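Local structure of beta subunit of photoactivated adenylyl cyclase (Beggiatoa sp. PS, 5M2A) at residues 34-47 with 89-102. The protein probably converts ATP to cyclic AMP under blue light, pairing a flavin-binding BLUF photoreceptor domain with an adenylyl cyclase domain. Residues are numbered along the deposited sequence; the frame is centred on the assembly and turned at random. Where two conformers were deposited one is given.
Sequences NQRDNITGVLLYLQ and RMFPNWAMKTINLN. With FMN (flavin mononucleotide), chain F.
Y45 has CG wedged between its backbone N and carbonyl carbon (chi1 56°), which lays the ring across N100, while M96, with CG anti to its backbone N and the chain bent twice beyond it, folds its thioether back against G41 and L43. N100 CA sits over one face of the Y45 ring, 4.0 Å from its centroid in a CH-pi contact, and T98 CG2 meets the ring edge in plane. Shortened to an alanine, Y45 would probably leave N100 without its ring cover and the N100 amide freer to turn, with the bond from N102 ND2 to N100 OD1 as a remaining restraint. Beneath these side chains strands 40-46 and 97-100 run parallel, and K97 illustrates the rule of such ladders, bonding to both neighbours of its partner V42: K97 N donates to G41 O, and L43 N to K97 O (2.7 Å). On the other face of the sheet, in the conformer given, V42 CG1 stands over the centre of the F91 ring and lies at the W94 edge. The N34 amide is shared between flavin and backbone: OD1 accepts a bond from FMN N3 (2.9 Å), while ND2 donates to A95 O and, longer, to FMN O4. N34 thus bridges the flavin to the backbone just after the F91-W94 turn. Strand 49-55 pairs with the other side of strand 40-46, Y45 rests on helix 20-36, and L46 and L101 pack against helix 110-129.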
ATOM      1  N   ASN A  34      18.564  -6.754 -33.535  1.00 51.02           N
ATOM      2  CA  ASN A  34      18.679  -7.940 -32.692  1.00 47.83           C
ATOM      3  C   ASN A  34      19.472  -9.045 -33.378  1.00 46.06           C
ATOM      4  O   ASN A  34      20.177  -9.804 -32.704  1.00 56.68           O
ATOM      5  CB  ASN A  34      17.290  -8.435 -32.289  1.00 41.47           C
ATOM      6  CG  ASN A  34      16.565  -7.455 -31.380  1.00 41.73           C
ATOM      7  OD1 ASN A  34      17.050  -6.351 -31.129  1.00 44.14           O
ATOM      8  ND2 ASN A  34      15.396  -7.851 -30.892  1.00 37.48           N
ATOM      9  N   GLN A  35      19.379  -9.151 -34.704  1.00 47.31           N
ATOM     10  CA  GLN A  35      20.220 -10.105 -35.425  1.00 55.76           C
ATOM     11  C   GLN A  35      21.693  -9.730 -35.324  1.00 58.33           C
ATOM     12  O   GLN A  35      22.560 -10.605 -35.216  1.00 60.83           O
ATOM     13  CB  GLN A  35      19.792 -10.193 -36.892  1.00 56.07           C
ATOM     14  CG  GLN A  35      18.674 -11.189 -37.151  1.00 59.58           C
ATOM     15  CD  GLN A  35      18.194 -11.174 -38.587  1.00 67.20           C
ATOM     16  OE1 GLN A  35      18.650 -10.369 -39.399  1.00 65.53           O
ATOM     17  NE2 GLN A  35      17.262 -12.066 -38.910  1.00 72.23           N
ATOM     18  N   ARG A  36      21.997  -8.431 -35.367  1.00 58.87           N
ATOM     19  CA  ARG A  36      23.375  -7.990 -35.177  1.00 67.33           C
ATOM     20  C   ARG A  36      23.863  -8.294 -33.766  1.00 66.00           C
ATOM     21  O   ARG A  36      24.990  -8.767 -33.580  1.00 67.67           O
ATOM     22  CB  ARG A  36      23.490  -6.496 -35.471  1.00 73.70           C
ATOM     23  CG  ARG A  36      24.821  -5.882 -35.065  1.00 83.31           C
ATOM     24  CD  ARG A  36      24.839  -4.389 -35.337  1.00 89.31           C
ATOM     25  NE  ARG A  36      23.667  -3.721 -34.784  1.00 90.80           N
ATOM     26  CZ  ARG A  36      23.565  -3.309 -33.524  1.00 94.79           C
ATOM     27  NH1 ARG A  36      24.568  -3.499 -32.677  1.00 98.85           N
ATOM     28  NH2 ARG A  36      22.456  -2.706 -33.112  1.00 92.73           N
ATOM     29  N   ASP A  37      23.030  -8.035 -32.764  1.00 53.09           N
ATOM     30  CA  ASP A  37      23.399  -8.225 -31.368  1.00 62.52           C
ATOM     31  C   ASP A  37      23.126  -9.636 -30.867  1.00 55.51           C
ATOM     32  O   ASP A  37      23.298  -9.891 -29.671  1.00 53.94           O
ATOM     33  CB  ASP A  37      22.657  -7.219 -30.488  1.00 56.81           C
ATOM     34  CG  ASP A  37      23.130  -5.797 -30.706  1.00 60.12           C
ATOM     35  OD1 ASP A  37      24.305  -5.613 -31.082  1.00 60.64           O
ATOM     36  OD2 ASP A  37      22.326  -4.865 -30.495  1.00 61.25           O
ATOM     37  N   ASN A  38      22.712 -10.548 -31.748  1.00 53.59           N
ATOM     38  CA  ASN A  38      22.344 -11.910 -31.359  1.00 57.72           C
ATOM     39  C   ASN A  38      21.264 -11.898 -30.276  1.00 54.19           C
ATOM     40  O   ASN A  38      21.296 -12.680 -29.323  1.00 54.41           O
ATOM     41  CB  ASN A  38      23.574 -12.701 -30.908  1.00 67.33           C
ATOM     42  CG  ASN A  38      23.377 -14.203 -31.009  1.00 80.26           C
ATOM     43  OD1 ASN A  38      22.579 -14.685 -31.814  1.00 86.50           O
ATOM     44  ND2 ASN A  38      24.109 -14.951 -30.190  1.00 83.17           N
ATOM     45  N   ILE A  39      20.299 -10.989 -30.419  1.00 49.46           N
ATOM     46  CA  ILE A  39      19.170 -10.882 -29.499  1.00 43.55           C
ATOM     47  C   ILE A  39      17.962 -11.548 -30.137  1.00 40.35           C
ATOM     48  O   ILE A  39      17.740 -11.434 -31.350  1.00 41.21           O
ATOM     49  CB  ILE A  39      18.872  -9.411 -29.140  1.00 43.26           C
ATOM     50  CG1 ILE A  39      20.037  -8.809 -28.355  1.00 52.83           C
ATOM     51  CG2 ILE A  39      17.573  -9.281 -28.330  1.00 38.02           C
ATOM     52  CD1 ILE A  39      19.841  -7.360 -27.976  1.00 55.20           C
ATOM     53  N   THR A  40      17.194 -12.269 -29.328  1.00 40.53           N
ATOM     54  CA  THR A  40      15.940 -12.853 -29.764  1.00 38.22           C
ATOM     55  C   THR A  40      14.840 -12.450 -28.790  1.00 33.85           C
ATOM     56  O   THR A  40      15.103 -12.003 -27.670  1.00 33.58           O
ATOM     57  CB  THR A  40      16.038 -14.380 -29.865  1.00 38.33           C
ATOM     58  OG1 THR A  40      16.516 -14.921 -28.630  1.00 40.65           O
ATOM     59  CG2 THR A  40      16.979 -14.788 -31.006  1.00 39.02           C
ATOM     60  N   GLY A  41      13.600 -12.591 -29.229  1.00 32.63           N
ATOM     61  CA  GLY A  41      12.482 -12.298 -28.356  1.00 30.62           C
ATOM     62  C   GLY A  41      11.186 -12.143 -29.114  1.00 29.95           C
ATOM     63  O   GLY A  41      11.081 -12.449 -30.304  1.00 30.95           O
ATOM     64  N   VAL A  42      10.173 -11.684 -28.376  1.00 31.27           N
ATOM     65  CA  VAL A  42       8.828 -11.502 -28.899  0.50 29.48           C
ATOM     66  C   VAL A  42       8.278 -10.184 -28.394  1.00 27.62           C
ATOM     67  O   VAL A  42       8.577  -9.752 -27.274  1.00 26.42           O
ATOM     68  CB  VAL A  42       7.870 -12.654 -28.503  0.50 29.44           C
ATOM     69  CG1 VAL A  42       8.305 -13.941 -29.134  0.50 33.60           C
ATOM     70  CG2 VAL A  42       7.803 -12.807 -26.996  0.50 25.68           C
ATOM     71  N   LEU A  43       7.469  -9.539 -29.223  1.00 27.64           N
ATOM     72  CA  LEU A  43       6.777  -8.307 -28.865  1.00 27.28           C
ATOM     73  C   LEU A  43       5.295  -8.520 -29.125  1.00 26.96           C
ATOM     74  O   LEU A  43       4.892  -8.738 -30.271  1.00 28.67           O
ATOM     75  CB  LEU A  43       7.305  -7.114 -29.667  1.00 28.87           C
ATOM     76  CG  LEU A  43       6.585  -5.780 -29.469  1.00 41.71           C
ATOM     77  CD1 LEU A  43       6.744  -5.302 -28.027  1.00 27.81           C
ATOM     78  CD2 LEU A  43       7.112  -4.743 -30.463  1.00 45.27           C
ATOM     79  N   LEU A  44       4.493  -8.488 -28.067  1.00 28.02           N
ATOM     80  CA  LEU A  44       3.048  -8.616 -28.164  1.00 28.15           C
ATOM     81  C   LEU A  44       2.396  -7.290 -27.795  1.00 31.37           C
ATOM     82  O   LEU A  44       2.872  -6.573 -26.913  1.00 27.05           O
ATOM     83  CB  LEU A  44       2.514  -9.713 -27.233  1.00 30.13           C
ATOM     84  CG  LEU A  44       2.431 -11.157 -27.726  1.00 36.72           C
ATOM     85  CD1 LEU A  44       3.805 -11.747 -27.821  1.00 44.71           C
ATOM     86  CD2 LEU A  44       1.567 -11.983 -26.788  1.00 37.15           C
ATOM     87  N   TYR A  45       1.301  -6.959 -28.472  1.00 29.78           N
ATOM     88  CA  TYR A  45       0.529  -5.813 -28.021  1.00 31.97           C
ATOM     89  C   TYR A  45      -0.952  -6.153 -27.993  1.00 33.53           C
ATOM     90  O   TYR A  45      -1.448  -6.944 -28.801  1.00 33.13           O
ATOM     91  CB  TYR A  45       0.800  -4.540 -28.841  1.00 34.23           C
ATOM     92  CG  TYR A  45       0.604  -4.624 -30.330  1.00 40.31           C
ATOM     93  CD1 TYR A  45       1.543  -5.250 -31.141  1.00 37.51           C
ATOM     94  CD2 TYR A  45      -0.485  -4.017 -30.935  1.00 46.58           C
ATOM     95  CE1 TYR A  45       1.381  -5.302 -32.506  1.00 39.46           C
ATOM     96  CE2 TYR A  45      -0.658  -4.063 -32.302  1.00 46.72           C
ATOM     97  CZ  TYR A  45       0.282  -4.704 -33.084  1.00 48.43           C
ATOM     98  OH  TYR A  45       0.116  -4.751 -34.448  1.00 53.85           O
ATOM     99  N   LEU A  46      -1.641  -5.557 -27.021  1.00 32.10           N
ATOM    100  CA  LEU A  46      -3.030  -5.894 -26.734  1.00 32.70           C
ATOM    101  C   LEU A  46      -3.643  -4.721 -25.991  1.00 34.49           C
ATOM    102  O   LEU A  46      -3.204  -4.408 -24.881  1.00 38.34           O
ATOM    103  CB  LEU A  46      -3.119  -7.175 -25.892  1.00 34.80           C
ATOM    104  CG  LEU A  46      -4.524  -7.707 -25.592  1.00 36.80           C
ATOM    105  CD1 LEU A  46      -5.246  -8.081 -26.882  1.00 37.92           C
ATOM    106  CD2 LEU A  46      -4.449  -8.894 -24.656  1.00 38.78           C
ATOM    107  N   GLN A  47      -4.631  -4.071 -26.604  1.00 40.73           N
ATOM    108  CA  GLN A  47      -5.423  -3.027 -25.952  1.00 41.78           C
ATOM    109  C   GLN A  47      -4.525  -1.974 -25.299  1.00 39.38           C
ATOM    110  O   GLN A  47      -4.559  -1.745 -24.087  1.00 43.72           O
ATOM    111  CB  GLN A  47      -6.376  -3.641 -24.924  1.00 47.89           C
ATOM    112  CG  GLN A  47      -7.237  -4.761 -25.476  1.00 52.31           C
ATOM    113  CD  GLN A  47      -8.239  -4.266 -26.486  1.00 63.90           C
ATOM    114  OE1 GLN A  47      -9.028  -3.364 -26.198  1.00 70.39           O
ATOM    115  NE2 GLN A  47      -8.211  -4.843 -27.685  1.00 69.42           N
ATOM    116  N   ARG A  89      17.842 -20.199 -24.924  1.00 51.83           N
ATOM    117  CA  ARG A  89      16.965 -19.165 -25.450  1.00 44.31           C
ATOM    118  C   ARG A  89      15.539 -19.686 -25.529  1.00 41.32           C
ATOM    119  O   ARG A  89      15.302 -20.847 -25.872  1.00 42.71           O
ATOM    120  CB  ARG A  89      17.426 -18.722 -26.837  1.00 45.74           C
ATOM    121  CG  ARG A  89      18.673 -17.863 -26.838  1.00 50.22           C
ATOM    122  CD  ARG A  89      19.078 -17.512 -28.260  1.00 50.53           C
ATOM    123  NE  ARG A  89      20.355 -16.808 -28.300  1.00 51.31           N
ATOM    124  CZ  ARG A  89      20.481 -15.487 -28.281  1.00 49.34           C
ATOM    125  NH1 ARG A  89      19.401 -14.716 -28.218  1.00 43.98           N
ATOM    126  NH2 ARG A  89      21.685 -14.935 -28.320  1.00 51.05           N
ATOM    127  N   MET A  90      14.585 -18.813 -25.211  1.00 36.91           N
ATOM    128  CA  MET A  90      13.180 -19.175 -25.323  1.00 37.22           C
ATOM    129  C   MET A  90      12.686 -19.116 -26.766  1.00 36.15           C
ATOM    130  O   MET A  90      11.817 -19.905 -27.153  1.00 34.93           O
ATOM    131  CB  MET A  90      12.344 -18.247 -24.440  1.00 40.61           C
ATOM    132  CG  MET A  90      11.107 -18.884 -23.869  1.00 49.03           C
ATOM    133  SD  MET A  90      10.271 -17.788 -22.708  1.00 55.36           S
ATOM    134  CE  MET A  90       9.154 -18.963 -21.944  1.00 59.91           C
ATOM    135  N   PHE A  91      13.226 -18.203 -27.570  1.00 34.75           N
ATOM    136  CA  PHE A  91      12.778 -17.983 -28.945  1.00 36.14           C
ATOM    137  C   PHE A  91      13.992 -17.911 -29.862  1.00 36.53           C
ATOM    138  O   PHE A  91      14.254 -16.885 -30.498  1.00 35.52           O
ATOM    139  CB  PHE A  91      11.928 -16.716 -29.031  1.00 36.95           C
ATOM    140  CG  PHE A  91      10.855 -16.660 -27.994  1.00 37.03           C
ATOM    141  CD1 PHE A  91       9.701 -17.410 -28.139  1.00 38.10           C
ATOM    142  CD2 PHE A  91      11.008 -15.886 -26.860  1.00 37.43           C
ATOM    143  CE1 PHE A  91       8.709 -17.372 -27.181  1.00 34.25           C
ATOM    144  CE2 PHE A  91      10.018 -15.846 -25.895  1.00 38.49           C
ATOM    145  CZ  PHE A  91       8.865 -16.594 -26.060  1.00 38.26           C
ATOM    146  N   PRO A  92      14.734 -19.013 -29.982  1.00 36.91           N
ATOM    147  CA  PRO A  92      16.019 -18.965 -30.697  1.00 40.23           C
ATOM    148  C   PRO A  92      15.908 -18.574 -32.160  1.00 44.96           C
ATOM    149  O   PRO A  92      16.908 -18.145 -32.745  1.00 41.59           O
ATOM    150  CB  PRO A  92      16.551 -20.398 -30.550  1.00 47.24           C
ATOM    151  CG  PRO A  92      15.323 -21.232 -30.392  1.00 39.66           C
ATOM    152  CD  PRO A  92      14.360 -20.385 -29.603  1.00 37.18           C
ATOM    153  N   ASN A  93      14.731 -18.707 -32.771  1.00 40.73           N
ATOM    154  CA  ASN A  93      14.570 -18.472 -34.199  1.00 43.83           C
ATOM    155  C   ASN A  93      13.967 -17.112 -34.522  1.00 39.04           C
ATOM    156  O   ASN A  93      13.781 -16.799 -35.701  1.00 42.29           O
ATOM    157  CB  ASN A  93      13.703 -19.572 -34.820  1.00 46.05           C
ATOM    158  CG  ASN A  93      14.251 -20.962 -34.564  1.00 47.04           C
ATOM    159  OD1 ASN A  93      15.431 -21.230 -34.782  1.00 54.02           O
ATOM    160  ND2 ASN A  93      13.391 -21.852 -34.085  1.00 49.80           N
ATOM    161  N   TRP A  94      13.655 -16.299 -33.514  1.00 37.36           N
ATOM    162  CA  TRP A  94      12.984 -15.017 -33.718  1.00 36.53           C
ATOM    163  C   TRP A  94      13.879 -13.897 -33.204  1.00 37.80           C
ATOM    164  O   TRP A  94      13.970 -13.687 -31.994  1.00 35.65           O
ATOM    165  CB  TRP A  94      11.640 -14.986 -33.006  1.00 34.47           C
ATOM    166  CG  TRP A  94      10.651 -16.012 -33.464  1.00 34.41           C
ATOM    167  CD1 TRP A  94      10.638 -16.674 -34.657  1.00 39.33           C
ATOM    168  CD2 TRP A  94       9.521 -16.492 -32.726  1.00 32.99           C
ATOM    169  NE1 TRP A  94       9.567 -17.540 -34.708  1.00 36.65           N
ATOM    170  CE2 TRP A  94       8.866 -17.445 -33.532  1.00 34.87           C
ATOM    171  CE3 TRP A  94       9.002 -16.212 -31.459  1.00 31.27           C
ATOM    172  CZ2 TRP A  94       7.717 -18.118 -33.111  1.00 38.56           C
ATOM    173  CZ3 TRP A  94       7.857 -16.879 -31.043  1.00 38.00           C
ATOM    174  CH2 TRP A  94       7.229 -17.818 -31.867  1.00 38.74           C
ATOM    175  N   ALA A  95      14.530 -13.171 -34.115  1.00 38.52           N
ATOM    176  CA  ALA A  95      15.239 -11.957 -33.718  1.00 41.24           C
ATOM    177  C   ALA A  95      14.298 -11.011 -32.977  1.00 41.01           C
ATOM    178  O   ALA A  95      14.633 -10.479 -31.909  1.00 38.32           O
ATOM    179  CB  ALA A  95      15.838 -11.279 -34.950  1.00 44.27           C
ATOM    180  N   MET A  96      13.108 -10.796 -33.538  1.00 36.52           N
ATOM    181  CA  MET A  96      12.018 -10.136 -32.825  1.00 34.75           C
ATOM    182  C   MET A  96      10.699 -10.439 -33.525  1.00 35.33           C
ATOM    183  O   MET A  96      10.399  -9.866 -34.577  1.00 47.21           O
ATOM    184  CB  MET A  96      12.244  -8.625 -32.736  1.00 35.39           C
ATOM    185  CG  MET A  96      11.159  -7.889 -31.945  1.00 33.76           C
ATOM    186  SD  MET A  96      10.678  -8.725 -30.419  1.00 38.00           S
ATOM    187  CE  MET A  96      12.248  -8.835 -29.557  1.00 38.37           C
ATOM    188  N   LYS A  97       9.919 -11.348 -32.961  1.00 32.91           N
ATOM    189  CA  LYS A  97       8.621 -11.701 -33.518  1.00 32.71           C
ATOM    190  C   LYS A  97       7.564 -10.782 -32.921  1.00 31.59           C
ATOM    191  O   LYS A  97       7.428 -10.708 -31.698  1.00 32.69           O
ATOM    192  CB  LYS A  97       8.288 -13.164 -33.228  1.00 43.43           C
ATOM    193  CG  LYS A  97       6.832 -13.539 -33.440  1.00 42.25           C
ATOM    194  CD  LYS A  97       6.508 -13.671 -34.901  1.00 46.08           C
ATOM    195  CE  LYS A  97       7.129 -14.925 -35.477  1.00 45.54           C
ATOM    196  NZ  LYS A  97       6.986 -14.990 -36.956  1.00 45.00           N
ATOM    197  N   THR A  98       6.836 -10.070 -33.775  1.00 34.72           N
ATOM    198  CA  THR A  98       5.771  -9.176 -33.328  1.00 37.87           C
ATOM    199  C   THR A  98       4.428  -9.867 -33.503  1.00 37.72           C
ATOM    200  O   THR A  98       4.120 -10.369 -34.588  1.00 37.38           O
ATOM    201  CB  THR A  98       5.784  -7.856 -34.101  1.00 43.89           C
ATOM    202  OG1 THR A  98       7.013  -7.167 -33.845  1.00 43.47           O
ATOM    203  CG2 THR A  98       4.604  -6.974 -33.675  1.00 41.67           C
ATOM    204  N   ILE A  99       3.631  -9.883 -32.442  1.00 35.88           N
ATOM    205  CA  ILE A  99       2.329 -10.535 -32.444  1.00 37.62           C
ATOM    206  C   ILE A  99       1.288  -9.492 -32.064  1.00 36.28           C
ATOM    207  O   ILE A  99       1.323  -8.953 -30.951  1.00 30.56           O
ATOM    208  CB  ILE A  99       2.293 -11.725 -31.475  1.00 37.53           C
ATOM    209  CG1 ILE A  99       3.377 -12.743 -31.844  1.00 39.23           C
ATOM    210  CG2 ILE A  99       0.924 -12.378 -31.497  1.00 43.27           C
ATOM    211  CD1 ILE A  99       3.469 -13.907 -30.888  1.00 45.07           C
ATOM    212  N   ASN A 100       0.369  -9.205 -32.985  1.00 37.94           N
ATOM    213  CA  ASN A 100      -0.755  -8.312 -32.705  1.00 37.04           C
ATOM    214  C   ASN A 100      -1.899  -9.152 -32.156  1.00 35.41           C
ATOM    215  O   ASN A 100      -2.696  -9.710 -32.917  1.00 39.51           O
ATOM    216  CB  ASN A 100      -1.184  -7.555 -33.955  1.00 42.50           C
ATOM    217  CG  ASN A 100      -2.317  -6.588 -33.681  1.00 44.21           C
ATOM    218  OD1 ASN A 100      -2.767  -6.453 -32.541  1.00 37.25           O
ATOM    219  ND2 ASN A 100      -2.769  -5.891 -34.716  1.00 50.34           N
ATOM    220  N   LEU A 101      -1.991  -9.233 -30.828  1.00 31.57           N
ATOM    221  CA  LEU A 101      -3.018 -10.062 -30.218  1.00 39.98           C
ATOM    222  C   LEU A 101      -4.422  -9.511 -30.437  1.00 41.81           C
ATOM    223  O   LEU A 101      -5.388 -10.271 -30.330  1.00 47.17           O
ATOM    224  CB  LEU A 101      -2.733 -10.226 -28.723  1.00 43.83           C
ATOM    225  CG  LEU A 101      -3.002 -11.635 -28.179  1.00 45.32           C
ATOM    226  CD1 LEU A 101      -2.202 -12.663 -28.954  1.00 47.32           C
ATOM    227  CD2 LEU A 101      -2.690 -11.733 -26.691  1.00 41.58           C
ATOM    228  N   ASN A 102      -4.560  -8.218 -30.753  1.00 38.46           N
ATOM    229  CA  ASN A 102      -5.882  -7.677 -31.059  1.00 48.17           C
ATOM    230  C   ASN A 102      -6.487  -8.354 -32.283  1.00 51.72           C
ATOM    231  O   ASN A 102      -7.692  -8.622 -32.322  1.00 57.63           O
ATOM    232  CB  ASN A 102      -5.818  -6.163 -31.291  1.00 47.78           C
ATOM    233  CG  ASN A 102      -5.178  -5.412 -30.146  1.00 49.10           C
ATOM    234  OD1 ASN A 102      -5.695  -5.388 -29.024  1.00 46.34           O
ATOM    235  ND2 ASN A 102      -4.054  -4.764 -30.431  1.00 48.81           N
TER
HETATM  236  N1  FMN F 404      14.836  -1.752 -30.923  1.00 44.27           N
HETATM  237  C2  FMN F 404      15.658  -2.849 -31.093  1.00 43.59           C
HETATM  238  O2  FMN F 404      16.744  -2.723 -31.649  1.00 46.12           O
HETATM  239  N3  FMN F 404      15.275  -4.090 -30.626  1.00 42.57           N
HETATM  240  C4  FMN F 404      14.059  -4.237 -29.991  1.00 39.50           C
HETATM  241  O4  FMN F 404      13.709  -5.341 -29.576  1.00 38.65           O
HETATM  242  C4A FMN F 404      13.230  -3.140 -29.821  1.00 39.49           C
HETATM  243  N5  FMN F 404      12.021  -3.307 -29.190  1.00 35.78           N
HETATM  244  C5A FMN F 404      11.192  -2.231 -29.013  1.00 39.03           C
HETATM  245  C6  FMN F 404       9.978  -2.414 -28.373  1.00 38.31           C
HETATM  246  C7  FMN F 404       9.126  -1.336 -28.187  1.00 39.50           C
HETATM  247  C7M FMN F 404       7.817  -1.561 -27.494  1.00 41.51           C
HETATM  248  C8  FMN F 404       9.494  -0.073 -28.648  1.00 42.31           C
HETATM  249  C8M FMN F 404       8.584   1.100 -28.453  1.00 40.06           C
HETATM  250  C9  FMN F 404      10.716   0.110 -29.290  1.00 43.19           C
HETATM  251  C9A FMN F 404      11.569  -0.971 -29.472  1.00 43.17           C
HETATM  252  N10 FMN F 404      12.783  -0.798 -30.106  1.00 45.32           N
HETATM  253  C10 FMN F 404      13.617  -1.887 -30.287  1.00 43.26           C
HETATM  254  C1' FMN F 404      13.156   0.570 -30.614  1.00 47.91           C
HETATM  255  C2' FMN F 404      14.337   1.209 -29.895  1.00 48.57           C
HETATM  256  O2' FMN F 404      13.866   1.929 -28.780  1.00 47.34           O
HETATM  257  C3' FMN F 404      15.034   2.161 -30.857  1.00 53.09           C
HETATM  258  O3' FMN F 404      14.062   2.982 -31.472  1.00 49.53           O
HETATM  259  C4' FMN F 404      15.784   1.378 -31.929  1.00 60.02           C
HETATM  260  O4' FMN F 404      16.731   0.531 -31.318  1.00 54.13           O
HETATM  261  C5' FMN F 404      16.504   2.308 -32.899  1.00 72.30           C
HETATM  262  O5' FMN F 404      17.428   3.089 -32.176  1.00 79.58           O
HETATM  263  P   FMN F 404      18.518   3.989 -32.941  1.00 84.82           P
HETATM  264  O1P FMN F 404      19.649   3.087 -33.374  1.00 84.21           O
HETATM  265  O2P FMN F 404      17.878   4.630 -34.153  1.00 86.50           O
HETATM  266  O3P FMN F 404      19.030   5.055 -31.998  1.00 86.10           O